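Local coordinates for ankyrin repeat domain protein (Legionella pneumophila subsp. pneumophila, PDB 6MCA) that acts as an ankyrin-repeat effector with a cysteine protease-like region and interacts with the LARP7 component of the host 7SK snRNP complex, at residues His266-Val271 and Tyr320-Ile325; Leu257-Ala262 and Asn306-Phe311; Ala278-Gly283 and Val352-Pro357; Pro300-Ile305 and Gln327-Leu332. All coordinates share one frame; numbering follows the deposited sequence.

Contact 1. Residues His266-Val271 and Tyr320-Ile325; sequences HALCFV and YYHQMI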
loop_
_atom_site.group_PDB
_atom_site.type_symbol
_atom_site.label_atom_id
_atom_site.label_comp_id
_atom_site.label_asym_id
_atom_site.label_seq_id
_atom_site.Cartn_x
_atom_site.Cartn_y
_atom_site.Cartn_z
ATOM N N HIS A 266 -11.295 6.486 6.430
ATOM C CA HIS A 266 -9.876 6.749 6.613
ATOM C C HIS A 266 -9.250 5.657 7.465
ATOM O O HIS A 266 -9.923 5.002 8.263
ATOM C CB HIS A 266 -9.638 8.115 7.272
ATOM C CG HIS A 266 -10.085 9.274 6.439
ATOM N ND1 HIS A 266 -10.160 9.217 5.063
ATOM C CD2 HIS A 266 -10.483 10.521 6.786
ATOM C CE1 HIS A 266 -10.584 10.378 4.599
ATOM N NE2 HIS A 266 -10.787 11.187 5.623
ATOM N N ALA A 267 -7.948 5.466 7.290
ATOM C CA ALA A 267 -7.186 4.523 8.096
ATOM C C ALA A 267 -6.455 5.292 9.188
ATOM O O ALA A 267 -5.603 6.137 8.893
ATOM C CB ALA A 267 -6.199 3.734 7.237
ATOM N N LEU A 268 -6.802 5.017 10.439
ATOM C CA LEU A 268 -6.040 5.517 11.572
ATOM C C LEU A 268 -5.251 4.360 12.166
ATOM O O LEU A 268 -5.578 3.189 11.957
ATOM C CB LEU A 268 -6.947 6.167 12.624
ATOM C CG LEU A 268 -7.989 5.338 13.373
ATOM C CD1 LEU A 268 -8.318 6.012 14.694
ATOM C CD2 LEU A 268 -9.247 5.169 12.544
ATOM N N CYS A 269 -4.175 4.679 12.876
ATOM C CA CYS A 269 -3.239 3.643 13.289
ATOM C C CYS A 269 -3.103 3.605 14.803
ATOM O O CYS A 269 -3.143 4.642 15.468
ATOM C CB CYS A 269 -1.873 3.852 12.636
ATOM S SG CYS A 269 -1.870 3.506 10.861
ATOM N N PHE A 270 -2.953 2.403 15.345
ATOM C CA PHE A 270 -2.695 2.216 16.760
ATOM C C PHE A 270 -1.439 1.378 16.925
ATOM O O PHE A 270 -1.176 0.473 16.129
ATOM C CB PHE A 270 -3.881 1.547 17.458
ATOM C CG PHE A 270 -5.143 2.360 17.419
ATOM C CD1 PHE A 270 -5.984 2.308 16.320
ATOM C CD2 PHE A 270 -5.484 3.183 18.479
ATOM C CE1 PHE A 270 -7.146 3.052 16.284
ATOM C CE2 PHE A 270 -6.646 3.930 18.449
ATOM C CZ PHE A 270 -7.478 3.866 17.349
ATOM N N VAL A 271 -0.657 1.695 17.948
ATOM C CA VAL A 271 0.578 0.977 18.236
ATOM C C VAL A 271 0.556 0.544 19.693
ATOM O O VAL A 271 0.353 1.368 20.587
ATOM C CB VAL A 271 1.829 1.830 17.948
ATOM C CG1 VAL A 271 3.085 1.036 18.260
ATOM C CG2 VAL A 271 1.838 2.297 16.501
ATOM N N TYR A 320 -16.356 3.643 18.963
ATOM C CA TYR A 320 -15.570 2.532 19.488
ATOM C C TYR A 320 -14.090 2.886 19.549
ATOM O O TYR A 320 -13.432 2.673 20.575
ATOM C CB TYR A 320 -15.791 1.283 18.633
ATOM C CG TYR A 320 -14.856 0.141 18.970
ATOM C CD1 TYR A 320 -15.149 -0.736 20.005
ATOM C CD2 TYR A 320 -13.682 -0.062 18.253
ATOM C CE1 TYR A 320 -14.300 -1.780 20.320
ATOM C CE2 TYR A 320 -12.825 -1.103 18.562
ATOM C CZ TYR A 320 -13.141 -1.959 19.595
ATOM O OH TYR A 320 -12.294 -2.999 19.907
ATOM N N TYR A 321 -13.549 3.431 18.460
ATOM C CA TYR A 321 -12.118 3.691 18.380
ATOM C C TYR A 321 -11.695 4.949 19.124
ATOM O O TYR A 321 -10.510 5.087 19.445
ATOM C CB TYR A 321 -11.680 3.794 16.917
ATOM C CG TYR A 321 -11.807 2.496 16.158
ATOM C CD1 TYR A 321 -11.013 1.402 16.481
ATOM C CD2 TYR A 321 -12.721 2.360 15.122
ATOM C CE1 TYR A 321 -11.128 0.207 15.794
ATOM C CE2 TYR A 321 -12.842 1.170 14.428
ATOM C CZ TYR A 321 -12.043 0.099 14.768
ATOM O OH TYR A 321 -12.160 -1.087 14.080
ATOM N N HIS A 322 -12.618 5.864 19.410
ATOM C CA HIS A 322 -12.256 7.117 20.056
ATOM C C HIS A 322 -12.727 7.224 21.500
ATOM O O HIS A 322 -12.495 8.259 22.132
ATOM C CB HIS A 322 -12.793 8.301 19.246
ATOM C CG HIS A 322 -12.051 8.537 17.967
ATOM N ND1 HIS A 322 -10.818 9.152 17.928
ATOM C CD2 HIS A 322 -12.362 8.234 16.686
ATOM C CE1 HIS A 322 -10.402 9.221 16.675
ATOM N NE2 HIS A 322 -11.321 8.670 15.902
ATOM N N GLN A 323 -13.362 6.188 22.049
ATOM C CA GLN A 323 -13.836 6.273 23.426
ATOM C C GLN A 323 -13.939 4.909 24.099
ATOM O O GLN A 323 -13.450 4.733 25.220
ATOM C CB GLN A 323 -15.192 6.980 23.475
ATOM C CG GLN A 323 -15.710 7.217 24.883
ATOM C CD GLN A 323 -16.621 6.108 25.367
ATOM O OE1 GLN A 323 -17.587 5.745 24.694
ATOM N NE2 GLN A 323 -16.318 5.562 26.539
ATOM N N MET A 324 -14.582 3.945 23.434
ATOM C CA MET A 324 -14.827 2.648 24.062
ATOM C C MET A 324 -13.525 1.951 24.436
ATOM O O MET A 324 -13.414 1.371 25.525
ATOM C CB MET A 324 -15.658 1.761 23.133
ATOM C CG MET A 324 -17.098 2.216 22.956
ATOM S SD MET A 324 -18.068 1.077 21.946
ATOM C CE MET A 324 -17.799 -0.464 22.821
ATOM N N ILE A 325 -12.525 1.999 23.552
ATOM C CA ILE A 325 -11.267 1.316 23.838
ATOM C C ILE A 325 -10.516 2.012 24.967
ATOM O O ILE A 325 -9.827 1.355 25.757
ATOM C CB ILE A 325 -10.410 1.204 22.563
ATOM C CG1 ILE A 325 -10.026 2.588 22.034
ATOM C CG2 ILE A 325 -11.152 0.414 21.492
ATOM C CD1 ILE A 325 -9.015 2.548 20.909
#
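Leu-268 and Phe-270 of strand 266-271 face helix 320-325, where Tyr-321, His-322 and Ile-325 receive them. The two axes come within 11.5 Å and their chain directions differ by 34°, and the closest pair of CA atoms is that of Leu-268 and Tyr-321. The helix is locally widened: Ile-325 N bonds to Tyr-320 O at 3.2 Å, a pi-type turn.

Strand alternation turns Leu-268 and Phe-270 to this helix. The far end of the Phe-270 ring abuts it, with Ile-325 CD1 and the carbonyl oxygen of Tyr-321 on the same side of the ring plane. Phe-270 CE2 meets Ile-325 CD1 at 3.7 Å, while Phe-270 CZ lies 3.9 Å from Tyr-321 O. The Ile-325 side chain comes from the opposite direction; its CG1 is lodged between backbone N and carbonyl carbon (chi1 63°), which carries CD1 to the phenylalanine. Near Phe-270 CE1 stands Tyr-321 CD1, 4.2 Å away. Nearer the start of the strand, Leu-268 CD1 approaches His-322 NE2 at 4.2 Å, obliquely to the imidazole.

No hydrogen bond crosses between strand and helix. The polar ends here are served from elsewhere: His-322 ND1 by Lys-279 NZ of the next strand, Tyr-321 OH by the carbonyl of Phe-311. Between these segments the contact is thus apolar; of the two polar links, that of His-322 leads to the sheet and that of Tyr-321 to helix 305-312.

Contact 2. Residues Leu257-Ala262 and Asn306-Phe311; sequences LILPAA and NFIHDF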
loop_
_atom_site.group_PDB
_atom_site.type_symbol
_atom_site.label_atom_id
_atom_site.label_comp_id
_atom_site.label_asym_id
_atom_site.label_seq_id
_atom_site.Cartn_x
_atom_site.Cartn_y
_atom_site.Cartn_z
ATOM N N LEU A 257 2.871 -4.270 18.427
ATOM C CA LEU A 257 1.658 -4.608 17.698
ATOM C C LEU A 257 1.198 -3.371 16.941
ATOM O O LEU A 257 1.091 -2.292 17.530
ATOM C CB LEU A 257 0.565 -5.080 18.663
ATOM C CG LEU A 257 -0.391 -6.182 18.210
ATOM C CD1 LEU A 257 -1.115 -6.772 19.414
ATOM C CD2 LEU A 257 -1.369 -5.661 17.177
ATOM N N ILE A 258 0.938 -3.518 15.646
ATOM C CA ILE A 258 0.451 -2.423 14.813
ATOM C C ILE A 258 -0.960 -2.768 14.359
ATOM O O ILE A 258 -1.173 -3.787 13.690
ATOM C CB ILE A 258 1.376 -2.159 13.615
ATOM C CG1 ILE A 258 2.753 -1.707 14.101
ATOM C CG2 ILE A 258 0.776 -1.105 12.693
ATOM C CD1 ILE A 258 3.729 -1.419 12.983
ATOM N N LEU A 259 -1.921 -1.922 14.719
ATOM C CA LEU A 259 -3.337 -2.151 14.429
ATOM C C LEU A 259 -3.877 -1.013 13.578
ATOM O O LEU A 259 -4.182 0.072 14.107
ATOM C CB LEU A 259 -4.138 -2.277 15.723
ATOM C CG LEU A 259 -3.870 -3.525 16.560
ATOM C CD1 LEU A 259 -4.518 -3.411 17.927
ATOM C CD2 LEU A 259 -4.380 -4.750 15.832
ATOM N N PRO A 260 -3.976 -1.185 12.260
ATOM C CA PRO A 260 -4.676 -0.190 11.438
ATOM C C PRO A 260 -6.180 -0.416 11.511
ATOM O O PRO A 260 -6.658 -1.545 11.379
ATOM C CB PRO A 260 -4.136 -0.445 10.023
ATOM C CG PRO A 260 -2.953 -1.376 10.201
ATOM C CD PRO A 260 -3.250 -2.162 11.435
ATOM N N ALA A 261 -6.923 0.663 11.735
ATOM C CA ALA A 261 -8.371 0.617 11.843
ATOM C C ALA A 261 -8.992 1.514 10.782
ATOM O O ALA A 261 -8.482 2.603 10.494
ATOM C CB ALA A 261 -8.839 1.053 13.235
ATOM N N ALA A 262 -10.093 1.045 10.202
ATOM C CA ALA A 262 -10.844 1.793 9.205
ATOM C C ALA A 262 -12.012 2.491 9.891
ATOM O O ALA A 262 -12.835 1.838 10.542
ATOM C CB ALA A 262 -11.341 0.874 8.091
ATOM N N ASN A 306 -10.792 -11.484 22.212
ATOM C CA ASN A 306 -12.057 -10.849 21.862
ATOM C C ASN A 306 -11.873 -9.371 21.554
ATOM O O ASN A 306 -12.563 -8.828 20.684
ATOM C CB ASN A 306 -13.064 -11.043 22.995
ATOM C CG ASN A 306 -13.138 -12.483 23.462
ATOM O OD1 ASN A 306 -12.270 -12.955 24.196
ATOM N ND2 ASN A 306 -14.178 -13.191 23.034
ATOM N N PHE A 307 -10.940 -8.708 22.242
ATOM C CA PHE A 307 -10.644 -7.315 21.925
ATOM C C PHE A 307 -10.102 -7.185 20.507
ATOM O O PHE A 307 -10.554 -6.330 19.737
ATOM C CB PHE A 307 -9.650 -6.739 22.935
ATOM C CG PHE A 307 -9.296 -5.299 22.681
ATOM C CD1 PHE A 307 -8.243 -4.965 21.842
ATOM C CD2 PHE A 307 -10.017 -4.278 23.277
ATOM C CE1 PHE A 307 -7.916 -3.643 21.605
ATOM C CE2 PHE A 307 -9.695 -2.953 23.043
ATOM C CZ PHE A 307 -8.642 -2.635 22.206
ATOM N N ILE A 308 -9.125 -8.021 20.147
ATOM C CA ILE A 308 -8.546 -7.954 18.808
ATOM C C ILE A 308 -9.598 -8.276 17.755
ATOM O O ILE A 308 -9.613 -7.688 16.667
ATOM C CB ILE A 308 -7.329 -8.891 18.701
ATOM C CG1 ILE A 308 -6.241 -8.468 19.689
ATOM C CG2 ILE A 308 -6.777 -8.895 17.283
ATOM C CD1 ILE A 308 -5.605 -7.135 19.361
ATOM N N HIS A 309 -10.505 -9.206 18.065
ATOM C CA HIS A 309 -11.551 -9.555 17.111
ATOM C C HIS A 309 -12.518 -8.394 16.910
ATOM O O HIS A 309 -12.834 -8.031 15.772
ATOM C CB HIS A 309 -12.294 -10.810 17.569
ATOM C CG HIS A 309 -13.159 -11.413 16.507
ATOM N ND1 HIS A 309 -14.488 -11.079 16.350
ATOM C CD2 HIS A 309 -12.883 -12.318 15.539
ATOM C CE1 HIS A 309 -14.994 -11.758 15.336
ATOM N NE2 HIS A 309 -14.041 -12.517 14.827
ATOM N N ASP A 310 -12.990 -7.790 18.005
ATOM C CA ASP A 310 -13.826 -6.600 17.883
ATOM C C ASP A 310 -13.100 -5.483 17.145
ATOM O O ASP A 310 -13.727 -4.713 16.407
ATOM C CB ASP A 310 -14.261 -6.116 19.268
ATOM C CG ASP A 310 -15.117 -7.129 20.002
ATOM O OD1 ASP A 310 -15.381 -8.212 19.438
ATOM O OD2 ASP A 310 -15.526 -6.843 21.146
ATOM N N PHE A 311 -11.780 -5.392 17.319
ATOM C CA PHE A 311 -11.000 -4.294 16.765
ATOM C C PHE A 311 -10.799 -4.435 15.261
ATOM O O PHE A 311 -10.954 -3.460 14.519
ATOM C CB PHE A 311 -9.648 -4.229 17.477
ATOM C CG PHE A 311 -8.949 -2.907 17.354
ATOM C CD1 PHE A 311 -8.286 -2.560 16.188
ATOM C CD2 PHE A 311 -8.944 -2.015 18.411
ATOM C CE1 PHE A 311 -7.640 -1.346 16.079
ATOM C CE2 PHE A 311 -8.301 -0.800 18.308
ATOM C CZ PHE A 311 -7.647 -0.465 17.141
#
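The ring of Phe-311 is enclosed on both faces and at its far end. Over one face sits Leu-259 CD1, 4.2 Å from the ring centroid and only 11° off the normal, a CH-pi contact made almost over the middle. Across the opposite face stands Tyr-321, which turns the CD1-CE1 edge of its own ring to the phenylalanine. Phe-270 is met the other way round: the CZ end of Phe-311 points into a face of it. Beside the remaining flank, Phe-307 CE1 lies 3.7 Å from Phe-311 CD2.

At the CE1 corner the strand comes closest. Leu-259 CB lies 3.6 Å from Phe-311 CE1, and Ala-261 CB is 3.9 Å from Phe-311 CE1, oblique to the ring. The side chain of Phe-311 leaves the helix toward the strand, and with CG anti to the backbone N (chi1 -160°) its ring comes to lie beside Leu-259 and Ala-261.

The pairing is that of a helix packed on one face of an antiparallel sheet, over its outermost strand, in what is probably the cysteine protease-like part of the protein. The axes of strand 257-262 and helix 306-311 come within 10.6 Å, at 37° to each other. One turn back along the helix, Ile-308 CD1 touches Leu-259 CD1, the same methyl that lies over the Phe-311 ring, at 4.1 Å, the two side chains crossing at about a right angle. Ile-258, next to Leu-259 in the strand, faces the other way and packs on Ala-224, Phe-225 and Ala-228 of helix 215-233.

Contact 3. Residues Ala278-Gly283 and Val352-Pro357; sequences AKIDRG and VQAVVP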
loop_
_atom_site.group_PDB
_atom_site.type_symbol
_atom_site.label_atom_id
_atom_site.label_comp_id
_atom_site.label_asym_id
_atom_site.label_seq_id
_atom_site.Cartn_x
_atom_site.Cartn_y
_atom_site.Cartn_z
ATOM N N ALA A 278 -0.763 3.790 21.585
ATOM C CA ALA A 278 -0.628 5.039 20.849
ATOM C C ALA A 278 -1.675 5.108 19.753
ATOM O O ALA A 278 -1.862 4.140 19.010
ATOM C CB ALA A 278 0.770 5.181 20.239
ATOM N N LYS A 279 -2.337 6.256 19.658
ATOM C CA LYS A 279 -3.285 6.544 18.593
ATOM C C LYS A 279 -2.694 7.598 17.667
ATOM O O LYS A 279 -2.193 8.634 18.130
ATOM C CB LYS A 279 -4.628 7.017 19.152
ATOM C CG LYS A 279 -5.653 7.336 18.072
ATOM C CD LYS A 279 -7.049 7.497 18.647
ATOM C CE LYS A 279 -7.120 8.679 19.594
ATOM N NZ LYS A 279 -8.519 8.952 20.028
ATOM N N ILE A 280 -2.759 7.321 16.366
ATOM C CA ILE A 280 -2.234 8.175 15.311
ATOM C C ILE A 280 -3.380 8.453 14.350
ATOM O O ILE A 280 -3.890 7.531 13.692
ATOM C CB ILE A 280 -1.055 7.524 14.576
ATOM C CG1 ILE A 280 0.013 7.064 15.569
ATOM C CG2 ILE A 280 -0.480 8.483 13.544
ATOM C CD1 ILE A 280 0.982 6.056 14.994
ATOM N N ASP A 281 -3.788 9.720 14.277
ATOM C CA ASP A 281 -4.808 10.170 13.332
ATOM C C ASP A 281 -4.485 11.627 13.007
ATOM O O ASP A 281 -4.809 12.526 13.789
ATOM C CB ASP A 281 -6.210 10.019 13.909
ATOM C CG ASP A 281 -7.297 10.354 12.902
ATOM O OD1 ASP A 281 -6.965 10.652 11.734
ATOM O OD2 ASP A 281 -8.487 10.318 13.279
ATOM N N ARG A 282 -3.845 11.845 11.862
ATOM C CA ARG A 282 -3.409 13.172 11.449
ATOM C C ARG A 282 -4.488 13.942 10.698
ATOM O O ARG A 282 -4.210 15.030 10.182
ATOM C CB ARG A 282 -2.151 13.060 10.585
ATOM C CG ARG A 282 -1.038 12.255 11.233
ATOM C CD ARG A 282 0.052 11.899 10.234
ATOM N NE ARG A 282 0.832 13.066 9.831
ATOM C CZ ARG A 282 2.004 12.999 9.208
ATOM N NH1 ARG A 282 2.647 14.111 8.881
ATOM N NH2 ARG A 282 2.537 11.820 8.918
ATOM N N GLY A 283 -5.706 13.410 10.629
ATOM C CA GLY A 283 -6.777 14.064 9.905
ATOM C C GLY A 283 -7.567 15.055 10.737
ATOM O O GLY A 283 -6.999 15.783 11.556
ATOM N N VAL A 352 -0.226 5.935 8.350
ATOM C CA VAL A 352 0.617 4.742 8.352
ATOM C C VAL A 352 2.091 5.128 8.429
ATOM O O VAL A 352 2.878 4.478 9.130
ATOM C CB VAL A 352 0.320 3.866 7.122
ATOM C CG1 VAL A 352 1.207 2.630 7.131
ATOM C CG2 VAL A 352 -1.146 3.466 7.100
ATOM N N GLN A 353 2.490 6.188 7.718
ATOM C CA GLN A 353 3.884 6.625 7.769
ATOM C C GLN A 353 4.290 7.021 9.183
ATOM O O GLN A 353 5.398 6.702 9.632
ATOM C CB GLN A 353 4.125 7.799 6.815
ATOM C CG GLN A 353 3.748 7.560 5.364
ATOM C CD GLN A 353 4.205 6.213 4.848
ATOM O OE1 GLN A 353 5.402 5.932 4.780
ATOM N NE2 GLN A 353 3.249 5.371 4.476
ATOM N N ALA A 354 3.404 7.715 9.901
ATOM C CA ALA A 354 3.730 8.200 11.238
ATOM C C ALA A 354 3.943 7.080 12.247
ATOM O O ALA A 354 4.413 7.356 13.354
ATOM C CB ALA A 354 2.630 9.139 11.739
ATOM N N VAL A 355 3.616 5.833 11.898
ATOM C CA VAL A 355 3.816 4.719 12.821
ATOM C C VAL A 355 5.291 4.555 13.167
ATOM O O VAL A 355 5.633 4.184 14.297
ATOM C CB VAL A 355 3.224 3.427 12.220
ATOM C CG1 VAL A 355 3.714 2.199 12.973
ATOM C CG2 VAL A 355 1.706 3.485 12.230
ATOM N N VAL A 356 6.182 4.851 12.225
ATOM C CA VAL A 356 7.616 4.627 12.409
ATOM C C VAL A 356 8.156 5.499 13.542
ATOM O O VAL A 356 8.701 4.949 14.515
ATOM C CB VAL A 356 8.386 4.850 11.094
ATOM C CG1 VAL A 356 9.886 4.798 11.338
ATOM C CG2 VAL A 356 7.969 3.823 10.050
ATOM N N PRO A 357 8.033 6.836 13.497
ATOM C CA PRO A 357 8.554 7.628 14.623
ATOM C C PRO A 357 7.830 7.360 15.929
ATOM O O PRO A 357 8.462 7.386 16.993
ATOM C CB PRO A 357 8.361 9.079 14.157
ATOM C CG PRO A 357 7.265 9.014 13.172
ATOM C CD PRO A 357 7.428 7.704 12.468
#
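Ile-280 and Arg-282 close on the methyl group of Ala-354 from two sides, and Ile-280 also reaches on to Val-355. The two branches of the isoleucine divide the work. CG2 is directed at Ala-354 CB, 3.7 Å away, while the longer branch ends at Val-355, where Ile-280 CD1 lies 3.8 Å from Val-355 CG2 and equally near its CA. Placing CG1 beside the backbone N, with CG2 anti to that N (chi1 -53°), spreads the branches over both residues. The side chains of Ile-280 and Val-355 cross at about a right angle, a packing of one branched chain over another.

Arg-282 brings an aliphatic and a charged part to the same methyl. Its CD is 4.1 Å from Ala-354 CB and its NH2 3.9 Å, the guanidinium standing oblique to the methyl. The chain bends at chi3 (70°), and its end is held elsewhere: NE bonds to Ser-340 O, NH2 to Ala-350 O and Tyr-380 OH, and NH1 to a bound glycerol, probably from the crystallisation liquor. Just before it, Asp-281 forms an Asx turn, OD1 accepting from Gly-283 N at 3.2 Å from above the carboxylate plane.

Strand 276-280 thus ends against the junction of helices 348-353 and 355-364. Asn-351 OD1, in the first of these, also takes the backbone N of Arg-282. Val-355 lies against Cys-269 and Val-271 of the adjoining strand, and behind the junction Gln-353 and Val-356 pack on helices 188-202 and 373-399.

Contact 4. Residues Pro300-Ile305 and Gln327-Leu332; sequences PEALTI and QQLGLL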
loop_
_atom_site.group_PDB
_atom_site.type_symbol
_atom_site.label_atom_id
_atom_site.label_comp_id
_atom_site.label_asym_id
_atom_site.label_seq_id
_atom_site.Cartn_x
_atom_site.Cartn_y
_atom_site.Cartn_z
ATOM N N PRO A 300 -4.452 -3.991 31.345
ATOM C CA PRO A 300 -3.960 -4.884 30.283
ATOM C C PRO A 300 -4.733 -6.186 30.187
ATOM O O PRO A 300 -4.649 -6.863 29.154
ATOM C CB PRO A 300 -2.498 -5.128 30.678
ATOM C CG PRO A 300 -2.496 -4.971 32.160
ATOM C CD PRO A 300 -3.513 -3.908 32.475
ATOM N N GLU A 301 -5.483 -6.554 31.228
ATOM C CA GLU A 301 -6.275 -7.776 31.199
ATOM C C GLU A 301 -7.410 -7.709 30.184
ATOM O O GLU A 301 -7.961 -8.754 29.822
ATOM C CB GLU A 301 -6.842 -8.063 32.592
ATOM C CG GLU A 301 -7.803 -6.996 33.109
ATOM C CD GLU A 301 -7.098 -5.865 33.838
ATOM O OE1 GLU A 301 -5.850 -5.821 33.817
ATOM O OE2 GLU A 301 -7.794 -5.018 34.435
ATOM N N ALA A 302 -7.773 -6.514 29.722
ATOM C CA ALA A 302 -8.820 -6.355 28.723
ATOM C C ALA A 302 -8.308 -6.494 27.296
ATOM O O ALA A 302 -9.120 -6.545 26.365
ATOM C CB ALA A 302 -9.503 -4.994 28.886
ATOM N N LEU A 303 -6.989 -6.552 27.103
ATOM C CA LEU A 303 -6.389 -6.685 25.776
ATOM C C LEU A 303 -6.306 -8.173 25.439
ATOM O O LEU A 303 -5.263 -8.819 25.558
ATOM C CB LEU A 303 -5.023 -6.009 25.747
ATOM C CG LEU A 303 -4.283 -5.818 24.423
ATOM C CD1 LEU A 303 -5.221 -5.339 23.341
ATOM C CD2 LEU A 303 -3.148 -4.828 24.607
ATOM N N THR A 304 -7.438 -8.719 25.008
ATOM C CA THR A 304 -7.619 -10.155 24.830
ATOM C C THR A 304 -7.883 -10.489 23.364
ATOM O O THR A 304 -7.850 -9.625 22.483
ATOM C CB THR A 304 -8.770 -10.670 25.696
ATOM O OG1 THR A 304 -9.982 -10.003 25.323
ATOM C CG2 THR A 304 -8.490 -10.415 27.163
ATOM N N ILE A 305 -8.146 -11.777 23.121
ATOM C CA ILE A 305 -8.519 -12.236 21.784
ATOM C C ILE A 305 -9.794 -11.546 21.327
ATOM O O ILE A 305 -9.897 -11.080 20.185
ATOM C CB ILE A 305 -8.682 -13.766 21.771
ATOM C CG1 ILE A 305 -7.354 -14.441 22.087
ATOM C CG2 ILE A 305 -9.198 -14.236 20.420
ATOM C CD1 ILE A 305 -6.293 -14.090 21.107
ATOM N N GLN A 327 -11.893 3.317 27.581
ATOM C CA GLN A 327 -12.506 2.832 28.812
ATOM C C GLN A 327 -12.156 1.370 29.066
ATOM O O GLN A 327 -11.897 0.979 30.210
ATOM C CB GLN A 327 -14.021 3.018 28.744
ATOM C CG GLN A 327 -14.791 2.268 29.814
ATOM C CD GLN A 327 -15.693 3.176 30.620
ATOM O OE1 GLN A 327 -15.684 4.394 30.445
ATOM N NE2 GLN A 327 -16.485 2.586 31.508
ATOM N N GLN A 328 -12.141 0.549 28.014
ATOM C CA GLN A 328 -11.879 -0.876 28.196
ATOM C C GLN A 328 -10.442 -1.124 28.639
ATOM O O GLN A 328 -10.195 -1.901 29.569
ATOM C CB GLN A 328 -12.192 -1.640 26.908
ATOM C CG GLN A 328 -13.673 -1.673 26.558
ATOM C CD GLN A 328 -13.949 -2.369 25.239
ATOM O OE1 GLN A 328 -13.111 -3.111 24.725
ATOM N NE2 GLN A 328 -15.133 -2.134 24.683
ATOM N N LEU A 329 -9.478 -0.469 27.991
ATOM C CA LEU A 329 -8.074 -0.654 28.325
ATOM C C LEU A 329 -7.601 0.242 29.462
ATOM O O LEU A 329 -6.481 0.051 29.951
ATOM C CB LEU A 329 -7.196 -0.404 27.092
ATOM C CG LEU A 329 -7.534 -1.189 25.823
ATOM C CD1 LEU A 329 -6.563 -0.837 24.706
ATOM C CD2 LEU A 329 -7.525 -2.685 26.094
ATOM N N GLY A 330 -8.417 1.199 29.898
ATOM C CA GLY A 330 -7.998 2.138 30.921
ATOM C C GLY A 330 -6.825 2.980 30.463
ATOM O O GLY A 330 -5.785 3.027 31.126
ATOM N N LEU A 331 -6.987 3.647 29.323
ATOM C CA LEU A 331 -5.893 4.368 28.679
ATOM C C LEU A 331 -5.622 5.664 29.433
ATOM O O LEU A 331 -6.398 6.620 29.340
ATOM C CB LEU A 331 -6.230 4.641 27.216
ATOM C CG LEU A 331 -6.305 3.397 26.332
ATOM C CD1 LEU A 331 -6.487 3.785 24.872
ATOM C CD2 LEU A 331 -5.062 2.538 26.516
ATOM N N LEU A 332 -4.512 5.699 30.166
ATOM C CA LEU A 332 -4.124 6.883 30.922
ATOM C C LEU A 332 -3.220 7.760 30.068
ATOM O O LEU A 332 -2.115 7.328 29.715
ATOM C CB LEU A 332 -3.408 6.482 32.202
ATOM C CG LEU A 332 -2.798 7.583 33.070
ATOM C CD1 LEU A 332 -3.826 8.654 33.396
ATOM C CD2 LEU A 332 -2.216 6.988 34.342
#
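Ala-302 meets the end of helix 318-329 at its backbone: its CB is only 3.2 Å from Gln-328 O, a close approach of a methyl to a carbonyl oxygen. Beside it, Leu-329 supplies most of the apolar contact through one branch. Its CD2 lies 4.1 Å from Ala-302 CB, 4.0 Å from the backbone N of Leu-303 and 4.2 Å from Leu-303 CB, so a single methyl rests against the bend of the loop. Leu-329 CG stands beside the backbone N (chi1 -53°), and from there the chain extends to the loop although its first bond does not point there.

What shapes the loop is a set of short turns. Leu-303 N bonds to Pro-300 O at 3.1 Å, closing the 3-10 segment, and Leu-303 is then the centre of an inverse gamma turn whose bond, Thr-304 N to Ala-302 O, is weak. Thr-304 occupies the N-cap of the following helix, with OG1 accepting weakly from Phe-307 N. That phenylalanine also touches Gln-328 and Leu-329, so the start of one helix adjoins the end of the other. Backbone bonds of Leu-329 with Arg-299, and of Gly-330 with Thr-298, add a second tie just before the loop.

The contact thus joins the turn leading from strand 292-297 into the N-capped helix 305-312 to the end of helix 318-329, just where Gly-330, with positive phi (63°), lets the chain pass into strand 331-337, the outermost of the antiparallel sheet on that side.

All four contacts gather round the same five-stranded antiparallel sheet. Contacts 1, 2 and 3 are buried; contact 4, whose centre lies about 29 Å from that of the chain, is only partly so. Contacts 1 and 2 share an aromatic cluster, joined through neighbouring strands and successive helices, whereas contacts 1 and 4 use the same helix, 318-329, at different points. Contact 3 meets contact 1 through backbone bonds between adjacent strands. The chemistry shifts accordingly: rings and branched chains in contacts 1 and 2, branched chains and an alanine methyl beside a hydrogen-bonded arginine in contact 3, and methyl groups against the backbone of a loop and of a helix end in contact 4.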